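Local coordinates for thioredoxin domain-containing protein (Vibrio parahaemolyticus, PDB 2R5S) that is of unknown function but may act in protein-disulfide reduction as part of a longer thioredoxin-like protein whose tetratricopeptide-repeat region forms this chain, at residues Gln24-Ile29 and Ala47-Glu52; Asp41-Lys46 and Gln60-Thr65; Asp106-Ala111 and Trp132-Val137; Leu110-Ala115 and Asp143-Lys148; Leu157-Ala162 and Lys166-Leu171. One frame throughout, in Å; residues are numbered along the deposited sequence.

Interaction 1: residues Gln24-Ile29 and Ala47-Glu52; sequences QALNVI and ADCLLE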
# COMPACT_ATOMS: atom_id res chain seq x y z
N GLN A 24 1.05 3.60 -13.10
CA GLN A 24 1.81 4.09 -14.27
C GLN A 24 2.40 5.50 -14.09
O GLN A 24 3.61 5.73 -14.36
CB GLN A 24 0.98 4.02 -15.58
CG GLN A 24 0.81 2.65 -16.09
CD GLN A 24 -0.06 2.62 -17.35
OE1 GLN A 24 0.35 3.11 -18.40
NE2 GLN A 24 -1.26 2.04 -17.23
N ALA A 25 1.56 6.42 -13.60
CA ALA A 25 2.00 7.75 -13.24
C ALA A 25 3.21 7.78 -12.29
O ALA A 25 4.12 8.60 -12.47
CB ALA A 25 0.82 8.56 -12.66
N LEU A 26 3.23 6.91 -11.27
CA LEU A 26 4.38 6.82 -10.32
C LEU A 26 5.62 6.25 -10.99
O LEU A 26 6.77 6.62 -10.69
CB LEU A 26 4.04 5.88 -9.15
CG LEU A 26 3.49 6.49 -7.87
CD1 LEU A 26 2.70 5.41 -7.04
CD2 LEU A 26 4.59 7.10 -7.06
N ASN A 27 5.36 5.34 -11.90
CA ASN A 27 6.44 4.85 -12.74
C ASN A 27 7.08 5.91 -13.66
O ASN A 27 8.33 5.99 -13.77
CB ASN A 27 5.99 3.67 -13.54
CG ASN A 27 7.11 3.07 -14.35
OD1 ASN A 27 7.14 3.21 -15.57
ND2 ASN A 27 8.02 2.38 -13.69
N VAL A 28 6.26 6.77 -14.27
CA VAL A 28 6.83 7.81 -15.13
C VAL A 28 7.59 8.87 -14.29
O VAL A 28 8.62 9.41 -14.72
CB VAL A 28 5.76 8.44 -16.00
CG1 VAL A 28 6.33 9.59 -16.76
CG2 VAL A 28 5.14 7.36 -16.97
N ILE A 29 7.03 9.17 -13.12
CA ILE A 29 7.64 10.08 -12.16
C ILE A 29 9.04 9.63 -11.80
O ILE A 29 9.97 10.46 -11.76
CB ILE A 29 6.85 10.17 -10.84
CG1 ILE A 29 5.48 10.80 -11.11
CG2 ILE A 29 7.60 11.02 -9.77
CD1 ILE A 29 5.58 12.07 -11.84
N ALA A 47 2.48 12.18 -4.22
CA ALA A 47 1.74 11.96 -2.97
C ALA A 47 0.36 11.46 -3.25
O ALA A 47 -0.06 10.53 -2.61
CB ALA A 47 1.68 13.20 -2.21
N ASP A 48 -0.36 12.08 -4.19
CA ASP A 48 -1.70 11.65 -4.56
C ASP A 48 -1.62 10.22 -5.07
O ASP A 48 -2.52 9.45 -4.83
CB ASP A 48 -2.21 12.58 -5.65
CG ASP A 48 -3.61 12.33 -6.03
OD1 ASP A 48 -4.38 11.82 -5.21
OD2 ASP A 48 -3.98 12.71 -7.16
N CYS A 49 -0.54 9.87 -5.79
CA CYS A 49 -0.46 8.55 -6.36
C CYS A 49 -0.23 7.49 -5.25
O CYS A 49 -0.79 6.35 -5.27
CB CYS A 49 0.64 8.50 -7.43
SG CYS A 49 0.21 9.30 -9.00
N LEU A 50 0.59 7.84 -4.28
CA LEU A 50 0.91 6.89 -3.23
C LEU A 50 -0.39 6.55 -2.46
O LEU A 50 -0.75 5.39 -2.17
CB LEU A 50 1.97 7.49 -2.32
CG LEU A 50 3.29 7.66 -3.02
CD1 LEU A 50 4.28 8.41 -2.10
CD2 LEU A 50 3.84 6.28 -3.35
N LEU A 51 -1.13 7.60 -2.16
CA LEU A 51 -2.30 7.46 -1.40
C LEU A 51 -3.38 6.70 -2.16
O LEU A 51 -4.13 5.93 -1.54
CB LEU A 51 -2.80 8.86 -1.10
CG LEU A 51 -3.46 9.13 0.22
CD1 LEU A 51 -2.35 9.61 1.11
CD2 LEU A 51 -4.51 10.23 -0.01
N GLU A 52 -3.51 6.91 -3.47
CA GLU A 52 -4.54 6.20 -4.22
C GLU A 52 -4.16 4.74 -4.35
O GLU A 52 -4.99 3.89 -4.67
CB GLU A 52 -4.68 6.79 -5.63
CG GLU A 52 -5.21 8.20 -5.68
CD GLU A 52 -6.57 8.34 -4.98
OE1 GLU A 52 -6.64 8.87 -3.82
OE2 GLU A 52 -7.52 7.87 -5.57

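Interaction 2: residues Asp41-Lys46 and Gln60-Thr65; sequences DVKLAK and QELLAT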
# COMPACT_ATOMS: atom_id res chain seq x y z
N ASP A 41 5.38 20.56 -7.24
CA ASP A 41 4.06 20.17 -7.85
C ASP A 41 4.14 18.68 -8.22
O ASP A 41 3.15 17.99 -8.15
CB ASP A 41 3.66 21.02 -9.07
CG ASP A 41 4.71 21.07 -10.20
OD1 ASP A 41 5.90 20.81 -9.99
OD2 ASP A 41 4.35 21.42 -11.34
N VAL A 42 5.36 18.17 -8.49
CA VAL A 42 5.55 16.77 -8.86
C VAL A 42 5.40 15.93 -7.62
O VAL A 42 4.72 14.88 -7.66
CB VAL A 42 6.85 16.49 -9.67
CG1 VAL A 42 6.99 15.02 -9.96
CG2 VAL A 42 6.76 17.19 -11.00
N LYS A 43 5.96 16.40 -6.51
CA LYS A 43 5.67 15.85 -5.19
C LYS A 43 4.24 15.72 -4.83
O LYS A 43 3.85 14.70 -4.37
CB LYS A 43 6.35 16.68 -4.07
CG LYS A 43 7.87 16.46 -4.06
CD LYS A 43 8.46 17.29 -2.86
CE LYS A 43 9.91 16.90 -2.58
NZ LYS A 43 10.39 17.84 -1.47
N LEU A 44 3.44 16.74 -5.03
CA LEU A 44 2.02 16.58 -4.75
C LEU A 44 1.45 15.43 -5.60
O LEU A 44 0.92 14.50 -5.07
CB LEU A 44 1.26 17.89 -5.03
CG LEU A 44 1.20 19.04 -4.01
CD1 LEU A 44 1.80 18.68 -2.65
CD2 LEU A 44 1.73 20.35 -4.55
N ALA A 45 1.54 15.52 -6.91
CA ALA A 45 1.26 14.39 -7.86
C ALA A 45 1.64 13.01 -7.29
O ALA A 45 0.83 12.09 -7.26
CB ALA A 45 2.05 14.62 -9.21
N LYS A 46 2.89 12.87 -6.88
CA LYS A 46 3.44 11.59 -6.42
C LYS A 46 2.72 11.19 -5.11
O LYS A 46 2.27 10.03 -4.96
CB LYS A 46 4.97 11.69 -6.26
CG LYS A 46 5.61 10.48 -5.58
CD LYS A 46 7.17 10.45 -5.70
CE LYS A 46 7.80 9.14 -5.27
NZ LYS A 46 9.31 9.25 -4.81
N GLN A 60 2.79 9.82 3.64
CA GLN A 60 2.91 10.75 4.74
C GLN A 60 4.34 11.33 4.81
O GLN A 60 4.56 12.49 5.16
CB GLN A 60 2.64 10.01 6.06
CG GLN A 60 2.94 10.86 7.25
CD GLN A 60 3.51 10.06 8.35
OE1 GLN A 60 4.75 9.96 8.49
NE2 GLN A 60 2.64 9.49 9.17
N GLU A 61 5.31 10.49 4.54
CA GLU A 61 6.68 10.88 4.64
C GLU A 61 7.01 11.82 3.45
O GLU A 61 7.75 12.82 3.58
CB GLU A 61 7.47 9.58 4.67
CG GLU A 61 8.96 9.62 4.50
CD GLU A 61 9.46 8.38 3.70
OE1 GLU A 61 9.07 7.23 4.05
OE2 GLU A 61 10.20 8.56 2.70
N LEU A 62 6.48 11.52 2.27
CA LEU A 62 6.56 12.51 1.17
C LEU A 62 5.87 13.81 1.51
O LEU A 62 6.48 14.88 1.38
CB LEU A 62 5.98 12.03 -0.18
CG LEU A 62 6.21 13.03 -1.31
CD1 LEU A 62 7.73 13.25 -1.51
CD2 LEU A 62 5.61 12.44 -2.55
N LEU A 63 4.62 13.74 1.89
CA LEU A 63 3.91 15.00 2.31
C LEU A 63 4.61 15.87 3.31
O LEU A 63 4.38 17.05 3.30
CB LEU A 63 2.54 14.71 2.81
CG LEU A 63 1.68 14.19 1.67
CD1 LEU A 63 0.49 13.62 2.28
CD2 LEU A 63 1.31 15.34 0.79
N ALA A 64 5.48 15.31 4.13
CA ALA A 64 6.20 16.04 5.20
C ALA A 64 7.35 16.88 4.67
O ALA A 64 7.96 17.67 5.42
CB ALA A 64 6.74 15.06 6.22
N THR A 65 7.69 16.69 3.39
CA THR A 65 8.72 17.50 2.73
C THR A 65 8.11 18.55 1.76
O THR A 65 8.82 19.13 0.93
CB THR A 65 9.67 16.58 1.86
OG1 THR A 65 8.94 16.14 0.69
CG2 THR A 65 10.22 15.39 2.65

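Interaction 3: residues Asp106-Ala111 and Trp132-Val137; sequences DNFELA and WNILKV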
# COMPACT_ATOMS: atom_id res chain seq x y z
N ASP A 106 -3.65 -20.75 16.10
CA ASP A 106 -3.59 -21.76 15.04
C ASP A 106 -4.77 -21.69 14.06
O ASP A 106 -4.66 -22.20 12.94
CB ASP A 106 -3.33 -23.17 15.58
CG ASP A 106 -1.82 -23.45 15.74
OD1 ASP A 106 -1.32 -23.28 16.89
OD2 ASP A 106 -1.14 -23.83 14.72
N ASN A 107 -5.86 -21.03 14.48
CA ASN A 107 -7.05 -20.81 13.65
C ASN A 107 -6.73 -20.03 12.40
O ASN A 107 -6.76 -18.81 12.39
CB ASN A 107 -8.16 -20.06 14.46
CG ASN A 107 -9.47 -19.93 13.70
OD1 ASN A 107 -9.48 -19.86 12.47
ND2 ASN A 107 -10.60 -19.87 14.44
N PHE A 108 -6.42 -20.75 11.32
CA PHE A 108 -5.93 -20.16 10.06
C PHE A 108 -7.00 -19.33 9.39
O PHE A 108 -6.70 -18.35 8.77
CB PHE A 108 -5.43 -21.24 9.08
CG PHE A 108 -4.12 -21.90 9.54
CD1 PHE A 108 -3.23 -21.20 10.35
CD2 PHE A 108 -3.82 -23.20 9.18
CE1 PHE A 108 -2.02 -21.80 10.79
CE2 PHE A 108 -2.62 -23.80 9.61
CZ PHE A 108 -1.71 -23.09 10.41
N GLU A 109 -8.25 -19.74 9.53
CA GLU A 109 -9.37 -19.04 8.92
C GLU A 109 -9.61 -17.60 9.53
O GLU A 109 -10.14 -16.70 8.86
CB GLU A 109 -10.63 -19.92 9.03
CG GLU A 109 -11.89 -19.18 8.55
CD GLU A 109 -13.22 -19.93 8.78
OE1 GLU A 109 -13.27 -21.15 8.59
OE2 GLU A 109 -14.19 -19.26 9.15
N LEU A 110 -9.24 -17.42 10.79
CA LEU A 110 -9.30 -16.10 11.44
C LEU A 110 -8.19 -15.21 10.92
O LEU A 110 -8.32 -13.99 10.87
CB LEU A 110 -9.09 -16.23 12.95
CG LEU A 110 -10.35 -16.02 13.78
CD1 LEU A 110 -10.03 -16.58 15.15
CD2 LEU A 110 -10.63 -14.50 13.80
N ALA A 111 -7.09 -15.85 10.55
CA ALA A 111 -5.93 -15.13 10.09
C ALA A 111 -6.21 -14.56 8.72
O ALA A 111 -5.97 -13.37 8.50
CB ALA A 111 -4.69 -15.99 10.13
N TRP A 132 2.41 -14.59 5.82
CA TRP A 132 3.70 -15.06 5.44
C TRP A 132 4.15 -16.01 6.53
O TRP A 132 4.77 -17.02 6.27
CB TRP A 132 4.72 -13.90 5.35
CG TRP A 132 6.18 -14.45 5.27
CD1 TRP A 132 7.20 -14.34 6.22
CD2 TRP A 132 6.74 -15.20 4.19
NE1 TRP A 132 8.32 -15.00 5.77
CE2 TRP A 132 8.06 -15.52 4.53
CE3 TRP A 132 6.24 -15.63 2.95
CZ2 TRP A 132 8.87 -16.26 3.69
CZ3 TRP A 132 7.05 -16.37 2.13
CH2 TRP A 132 8.33 -16.68 2.49
N ASN A 133 3.84 -15.64 7.78
CA ASN A 133 4.24 -16.41 8.96
C ASN A 133 3.62 -17.82 8.99
O ASN A 133 4.17 -18.73 9.57
CB ASN A 133 3.91 -15.62 10.21
CG ASN A 133 5.06 -14.71 10.66
OD1 ASN A 133 6.21 -14.89 10.27
ND2 ASN A 133 4.74 -13.71 11.46
N ILE A 134 2.47 -17.98 8.34
CA ILE A 134 1.82 -19.29 8.24
C ILE A 134 2.42 -20.07 7.04
O ILE A 134 2.78 -21.23 7.15
CB ILE A 134 0.31 -19.08 8.08
CG1 ILE A 134 -0.27 -18.50 9.37
CG2 ILE A 134 -0.44 -20.36 7.68
CD1 ILE A 134 -1.62 -18.05 9.23
N LEU A 135 2.60 -19.38 5.92
CA LEU A 135 2.97 -20.00 4.65
C LEU A 135 4.34 -20.59 4.62
O LEU A 135 4.59 -21.59 3.94
CB LEU A 135 2.78 -19.04 3.46
CG LEU A 135 1.39 -18.47 3.09
CD1 LEU A 135 1.56 -17.33 2.09
CD2 LEU A 135 0.40 -19.44 2.52
N LYS A 136 5.27 -19.96 5.33
CA LYS A 136 6.63 -20.50 5.38
C LYS A 136 6.79 -21.67 6.35
O LYS A 136 7.90 -22.23 6.52
CB LYS A 136 7.58 -19.39 5.79
CG LYS A 136 7.66 -19.14 7.25
CD LYS A 136 8.51 -17.91 7.47
CE LYS A 136 8.48 -17.50 8.89
NZ LYS A 136 9.61 -16.57 9.12
N VAL A 137 5.69 -22.04 7.01
CA VAL A 137 5.61 -23.29 7.76
C VAL A 137 4.83 -24.28 6.93
O VAL A 137 5.20 -25.43 6.92
CB VAL A 137 4.84 -23.16 9.09
CG1 VAL A 137 5.08 -24.43 9.94
CG2 VAL A 137 5.30 -21.94 9.88

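Interaction 4: residues Leu110-Ala115 and Asp143-Lys148; sequences LACELA and DGEVKK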
# COMPACT_ATOMS: atom_id res chain seq x y z
N LEU A 110 -9.24 -17.42 10.79
CA LEU A 110 -9.30 -16.10 11.44
C LEU A 110 -8.19 -15.21 10.92
O LEU A 110 -8.32 -13.99 10.87
CB LEU A 110 -9.09 -16.23 12.95
CG LEU A 110 -10.35 -16.02 13.78
CD1 LEU A 110 -10.03 -16.58 15.15
CD2 LEU A 110 -10.63 -14.50 13.80
N ALA A 111 -7.09 -15.85 10.55
CA ALA A 111 -5.93 -15.13 10.09
C ALA A 111 -6.21 -14.56 8.72
O ALA A 111 -5.97 -13.37 8.50
CB ALA A 111 -4.69 -15.99 10.13
N CYS A 112 -6.81 -15.38 7.85
CA CYS A 112 -7.27 -14.93 6.53
C CYS A 112 -8.19 -13.73 6.63
O CYS A 112 -8.02 -12.77 5.90
CB CYS A 112 -7.90 -16.10 5.76
SG CYS A 112 -6.60 -17.29 5.17
N GLU A 113 -9.15 -13.78 7.54
CA GLU A 113 -10.13 -12.66 7.79
C GLU A 113 -9.40 -11.41 8.39
O GLU A 113 -9.58 -10.28 7.94
CB GLU A 113 -11.13 -13.09 8.81
CG GLU A 113 -11.87 -14.37 8.60
CD GLU A 113 -13.01 -14.52 9.65
OE1 GLU A 113 -13.25 -15.65 10.12
OE2 GLU A 113 -13.63 -13.48 10.04
N LEU A 114 -8.58 -11.61 9.42
CA LEU A 114 -7.78 -10.49 9.93
C LEU A 114 -7.04 -9.79 8.74
O LEU A 114 -7.20 -8.56 8.49
CB LEU A 114 -6.80 -10.96 11.03
CG LEU A 114 -5.96 -9.83 11.58
CD1 LEU A 114 -6.90 -8.65 11.84
CD2 LEU A 114 -5.21 -10.20 12.85
N ALA A 115 -6.35 -10.60 7.93
CA ALA A 115 -5.57 -10.11 6.83
C ALA A 115 -6.39 -9.33 5.84
O ALA A 115 -5.92 -8.28 5.40
CB ALA A 115 -4.75 -11.26 6.17
N ASP A 143 -6.10 -25.46 3.49
CA ASP A 143 -6.58 -25.98 2.21
C ASP A 143 -6.22 -24.98 1.11
O ASP A 143 -7.00 -24.71 0.18
CB ASP A 143 -8.11 -26.28 2.25
CG ASP A 143 -8.49 -27.40 1.35
OD1 ASP A 143 -7.58 -28.18 0.99
OD2 ASP A 143 -9.69 -27.52 0.98
N GLY A 144 -5.01 -24.46 1.23
CA GLY A 144 -4.57 -23.40 0.37
C GLY A 144 -5.32 -22.08 0.36
O GLY A 144 -5.05 -21.26 -0.50
N GLU A 145 -6.23 -21.87 1.33
CA GLU A 145 -6.93 -20.60 1.51
C GLU A 145 -6.03 -19.46 2.04
O GLU A 145 -6.33 -18.30 1.82
CB GLU A 145 -8.23 -20.82 2.34
CG GLU A 145 -8.74 -19.66 3.21
CD GLU A 145 -10.10 -19.96 3.99
OE1 GLU A 145 -10.48 -19.16 4.90
OE2 GLU A 145 -10.76 -21.01 3.70
N VAL A 146 -4.93 -19.77 2.71
CA VAL A 146 -4.00 -18.78 3.15
C VAL A 146 -3.07 -18.26 2.06
O VAL A 146 -2.87 -17.06 1.96
CB VAL A 146 -3.06 -19.34 4.31
CG1 VAL A 146 -1.84 -18.46 4.50
CG2 VAL A 146 -3.85 -19.52 5.61
N LYS A 147 -2.47 -19.15 1.26
CA LYS A 147 -1.78 -18.72 0.08
C LYS A 147 -2.65 -17.88 -0.86
O LYS A 147 -2.17 -16.94 -1.42
CB LYS A 147 -1.19 -19.91 -0.69
CG LYS A 147 -0.06 -19.50 -1.63
CD LYS A 147 -0.21 -20.29 -2.91
CE LYS A 147 0.61 -21.55 -2.83
NZ LYS A 147 1.91 -21.19 -3.31
N LYS A 148 -3.92 -18.22 -1.02
CA LYS A 148 -4.78 -17.47 -1.91
C LYS A 148 -5.09 -16.05 -1.40
O LYS A 148 -5.17 -15.05 -2.17
CB LYS A 148 -6.11 -18.21 -2.07
CG LYS A 148 -7.07 -17.51 -3.00
CD LYS A 148 -8.39 -18.24 -3.05
CE LYS A 148 -9.37 -17.41 -3.75
NZ LYS A 148 -9.38 -17.81 -5.21

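Interaction 5: residues Leu157-Ala162 and Lys166-Leu171; sequences LGQGNA and KYRRQL. With EDO (1,2-ethanediol), chain D.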
# COMPACT_ATOMS: atom_id res chain seq x y z
N LEU A 157 -2.88 -5.10 -4.57
CA LEU A 157 -1.83 -4.08 -4.46
C LEU A 157 -1.23 -3.50 -5.73
O LEU A 157 -1.14 -2.28 -5.83
CB LEU A 157 -0.71 -4.52 -3.52
CG LEU A 157 -0.76 -3.89 -2.12
CD1 LEU A 157 -2.19 -3.43 -1.77
CD2 LEU A 157 -0.11 -4.74 -0.98
N GLY A 158 -0.79 -4.34 -6.68
CA GLY A 158 -0.18 -3.87 -7.94
C GLY A 158 1.32 -4.14 -8.04
O GLY A 158 1.95 -4.59 -7.05
N GLN A 159 1.89 -3.86 -9.22
CA GLN A 159 3.32 -4.17 -9.54
C GLN A 159 4.38 -3.15 -9.05
O GLN A 159 5.54 -3.53 -8.80
CB GLN A 159 3.50 -4.39 -11.05
CG GLN A 159 3.02 -5.73 -11.59
CD GLN A 159 3.84 -6.92 -11.09
OE1 GLN A 159 3.40 -7.65 -10.21
NE2 GLN A 159 5.02 -7.12 -11.65
N GLY A 160 3.99 -1.87 -8.94
CA GLY A 160 4.86 -0.82 -8.41
C GLY A 160 5.11 -0.89 -6.90
O GLY A 160 6.15 -0.42 -6.43
N ASN A 161 4.17 -1.52 -6.18
CA ASN A 161 4.09 -1.51 -4.72
C ASN A 161 5.26 -2.24 -4.07
O ASN A 161 5.51 -3.41 -4.36
CB ASN A 161 2.74 -2.06 -4.26
CG ASN A 161 2.54 -1.95 -2.77
OD1 ASN A 161 3.33 -2.47 -2.00
ND2 ASN A 161 1.48 -1.29 -2.36
N ALA A 162 5.99 -1.54 -3.21
CA ALA A 162 7.25 -2.10 -2.71
C ALA A 162 7.01 -3.16 -1.66
O ALA A 162 7.81 -4.06 -1.50
CB ALA A 162 8.21 -0.99 -2.20
N LYS A 166 8.03 -7.06 -2.11
CA LYS A 166 8.90 -7.81 -1.20
C LYS A 166 8.31 -9.19 -0.84
O LYS A 166 9.00 -10.17 -0.77
CB LYS A 166 9.29 -6.98 0.03
CG LYS A 166 9.37 -7.74 1.33
CD LYS A 166 9.49 -6.79 2.51
CE LYS A 166 9.11 -7.49 3.80
NZ LYS A 166 10.27 -8.11 4.55
N TYR A 167 7.01 -9.24 -0.65
CA TYR A 167 6.31 -10.48 -0.37
C TYR A 167 6.12 -11.39 -1.56
O TYR A 167 6.19 -12.60 -1.39
CB TYR A 167 5.02 -10.18 0.37
CG TYR A 167 5.35 -9.72 1.78
CD1 TYR A 167 5.50 -10.64 2.82
CD2 TYR A 167 5.57 -8.37 2.06
CE1 TYR A 167 5.81 -10.22 4.05
CE2 TYR A 167 5.87 -7.95 3.32
CZ TYR A 167 5.97 -8.88 4.31
OH TYR A 167 6.32 -8.48 5.57
N ARG A 168 5.92 -10.84 -2.76
CA ARG A 168 6.00 -11.65 -3.97
C ARG A 168 7.31 -12.43 -4.02
O ARG A 168 7.30 -13.63 -4.31
CB ARG A 168 5.94 -10.80 -5.23
CG ARG A 168 4.59 -10.33 -5.51
CD ARG A 168 4.41 -9.74 -6.90
NE ARG A 168 3.07 -9.11 -6.96
CZ ARG A 168 2.83 -7.79 -6.90
NH1 ARG A 168 3.86 -6.94 -6.83
NH2 ARG A 168 1.56 -7.33 -6.97
N ARG A 169 8.44 -11.73 -3.81
CA ARG A 169 9.76 -12.34 -3.83
C ARG A 169 9.89 -13.36 -2.72
O ARG A 169 10.45 -14.44 -2.92
CB ARG A 169 10.85 -11.27 -3.61
CG ARG A 169 11.29 -10.60 -4.87
CD ARG A 169 12.54 -9.75 -4.61
NE ARG A 169 12.22 -8.32 -4.50
CZ ARG A 169 12.21 -7.61 -3.38
NH1 ARG A 169 12.52 -8.17 -2.21
NH2 ARG A 169 11.90 -6.32 -3.44
N GLN A 170 9.40 -12.99 -1.54
CA GLN A 170 9.38 -13.90 -0.43
C GLN A 170 8.72 -15.20 -0.80
O GLN A 170 9.39 -16.23 -0.89
CB GLN A 170 8.78 -13.25 0.83
CG GLN A 170 9.93 -12.51 1.53
CD GLN A 170 9.62 -11.82 2.83
OE1 GLN A 170 10.31 -10.87 3.15
NE2 GLN A 170 8.66 -12.29 3.58
N LEU A 171 7.42 -15.12 -1.10
CA LEU A 171 6.63 -16.28 -1.52
C LEU A 171 7.29 -17.05 -2.65
O LEU A 171 7.38 -18.25 -2.61
CB LEU A 171 5.19 -15.83 -1.92
CG LEU A 171 4.35 -16.99 -2.52
CD1 LEU A 171 4.08 -17.91 -1.33
CD2 LEU A 171 3.05 -16.63 -3.18
C1 EDO D . 13.18 -14.65 -5.03
O1 EDO D . 11.77 -14.45 -4.98
C2 EDO D . 13.59 -16.03 -4.52
O2 EDO D . 13.99 -16.93 -5.56

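Interaction 1: residues Gln24-Ile29 and Ala47-Glu52
Ala25 and Leu26 of helix 22-30 meet Cys49 and Leu50 of helix 40-52 in a buried, wholly apolar helix-helix contact. It lies in the earlier of the two tetratricopeptide-repeat (TPR) regions of this domain, where helices stack side by side. The two short segments run in roughly opposite directions, their N-to-C senses 140° apart, and their axes approach to 9.6 Å. The small Cys49 suits the point where the backbones come nearest, its CA 6.5 Å from CA of Leu26. Leu26 lays its branch point against the base of the cysteine, CG lying 3.5 Å from Cys49 CB, with its CD1 methyl alongside the same CB. Farther out, the side chains of Leu26 and Leu50 cross at about a right angle and meet through methyl ends, Leu26 CD2 being 3.9 Å from Leu50 CD2. Leu50 points across the interface rather than into it at its root, and only its end swings close enough to touch. No hydrogen bond joins the segments; shape and the exclusion of water carry the contact. Around it, Leu17 of helix 9-18 packs on Cys49 and Ala59 of helix 56-63 on Leu50, which continues the apolar layer to helices 9-18 and 56-63. Cys49 has SG anti to its carbonyl carbon (chi1 -75°). This rotamer directs the sulfur at the methyl of Ala25, a side chain short enough to admit it, with Cys49 SG 3.8 Å from Ala25 CB.

Interaction 2: residues Asp41-Lys46 and Gln60-Thr65
Lys43 sets CG opposite its own carbonyl carbon (chi1 -72°) and then runs extended to NZ, while Thr65 holds OG1 between its backbone N and carbonyl carbon (chi1 72°), and these torsions bring ammonium and hydroxyl together. The contact joins helix 40-52 to the C-terminal part of helix 56-63 and the residues that follow, at the surface of the earlier TPR region. A lysine suits this site because its long aliphatic chain can cross the interface while its ammonium group hydrogen-bonds at the far end. Lys43 NZ donates to Thr65 OG1 over 3.1 Å and, at the same length, to Thr65 O, approaching the second from above the carbonyl plane. The hydroxyl is in turn a donor: Thr65 OG1 donates a hydrogen bond to Leu62 O at 2.8 Å, in the plane of that carbonyl, which also accepts from Thr65 N. The threonine hydroxyl thus both donates and accepts, which should hold its rotation. Next to these polar bonds, Leu62 points toward helix 40-52. Its CD1 meets the lysine chain, Leu62 CD1 lying 4.1 Å from Lys43 CG. Ile66 packs on Lys43 from the adjoining loop. The other methyl serves both backbone and side chain of helix 40-52: Leu62 CD2 is 3.4 Å from Lys43 O and touches CG of Lys46, whose chain crosses it at about a right angle, at 3.6 Å.

Interaction 3: residues Asp106-Ala111 and Trp132-Val137
Phe108 and Ile134 make the main contact here, by a CH-pi interaction between helix 108-120 and helix 124-135 in the later TPR region. Ile134 CG2 stands over one face of the Phe108 ring, 4.0 Å from its centroid and 20° off the normal. The opposite face of that ring is approached by Asp106 O, 3.1 Å above the plane and offset toward the rim. The two side chains slide past each other in opposite directions, so the isoleucine lies along the ring and not end-on to it. Plain apolar packing completes the join: with CG1 set opposite the carbonyl carbon (chi1 -68°) and the chain extended beyond it, Ile134 brings CD1 to 3.7 Å from Phe108 CD1 and 3.8 Å from Ala111 CB. Alanine, one helical turn on from Phe108, is short enough to receive that methyl, and Leu101 packs on it from helix 92-103. Ala141 packs on both Phe108 and Ile134. The polar part lies within one segment. Asn107, at the N-cap of helix 108-120, accepts from the backbone: Leu110 N is 3.0 Å from Asn107 OD1, at an N-H...O angle of 145°. Since no hydrogen bond spans the two segments, the contact between them depends on shape and dispersion, while the Asn107 cap ties down the first turn of the helix.

Interaction 4: residues Leu110-Ala115 and Asp143-Lys148
The CB of Cys112 is directed toward the start of helix 145-157, and its sulfur rests against Glu145 and Val146. The thiol takes chi1 -73°, with SG opposite its carbonyl carbon. There Cys112 SG lies 3.6 Å from the Val146 CG2 methyl and 3.5 Å from Glu145 O. Val146 turns its other branch elsewhere: CG1 is opposite the backbone N (chi1 164°) and packs on Leu135 of helix 124-135, so a beta-branched residue serves two neighbours at once. Glu145 stretches out beside the cysteine. Its CG makes the closest side-chain contact, 3.7 Å from Cys112 SG, and the extended chain carries Glu145 OE1 to 4.1 Å from Cys112 CB. In this later TPR region the contact links helix 108-120 to helix 145-157, two helices not adjacent in the chain, with helix 124-135 between them in sequence. A small residue such as cysteine suits the spot because the backbones come close, CA of Cys112 lying 6.1 Å from CA of Val146. Just before the second helix, Gly144 holds the N-cap position with a positive phi of 60°, a conformation that favours glycine, and its carbonyl begins the helical bonding: Lys148 N is 3.3 Å from Gly144 O.

Interaction 5: residues Leu157-Ala162 and Lys166-Leu171
Gly158 leaves helix 145-157 at phi 110° and psi 173°, with its carbonyl oxygen facing the guanidinium of Arg168. It belongs to the short interhelical loop that leads into helix 162-174, at the surface of the later TPR region. A CB is strained at such angles by the preceding carbonyl oxygen; glycine, having none, adopts them readily. Arg168 leaves its helix extended from CG to NE and grips the carbonyl end-on: Arg168 NH2 is 2.8 Å and Arg168 NH1 3.0 Å from Gly158 O, which lies in the guanidinium plane. Both nitrogens reach that oxygen from one face of its carbonyl plane, and the paired bonds should restrict the rotation of the guanidinium. Gln159, bent at chi2, brings its amide oxygen over the centre of one guanidinium face, Gln159 OE1 lying 3.4 Å from Arg168 CZ. The two planes stand 50° apart, so this is neither a flat stack nor a hydrogen bond, though the partial charges should attract. Asn161 caps the helix start, OD1 accepting from Ala164 N. Along the helix, Lys166 N takes up Ala162 O at 3.1 Å, while its bent side chain carries Lys166 NZ to Gln170 OE1, also at 3.1 Å.

How the interactions relate
Interactions 1 and 4 are buried, interaction 3 is partly buried, and interactions 2 and 5 lie at the surface. Interactions 1 and 2 share helix 40-52 and touch through Leu26 on Lys46 and Ile29 on Val42, yet the first is apolar, the second closed by lysine hydrogen bonds. Interactions 3 and 4 likewise share helix 108-120, which meets helices 124-135 and 145-157 by adjacent parts; Glu109 packs on Glu145 between them. A cysteine faces the close backbone approach in both buried contacts. Interaction 5, polar, reaches interaction 3 where Trp132 packs on Tyr167 and Gln170. Interactions 1 and 3 lie on opposite sides of the chain's centre, their own centres about 32 Å apart.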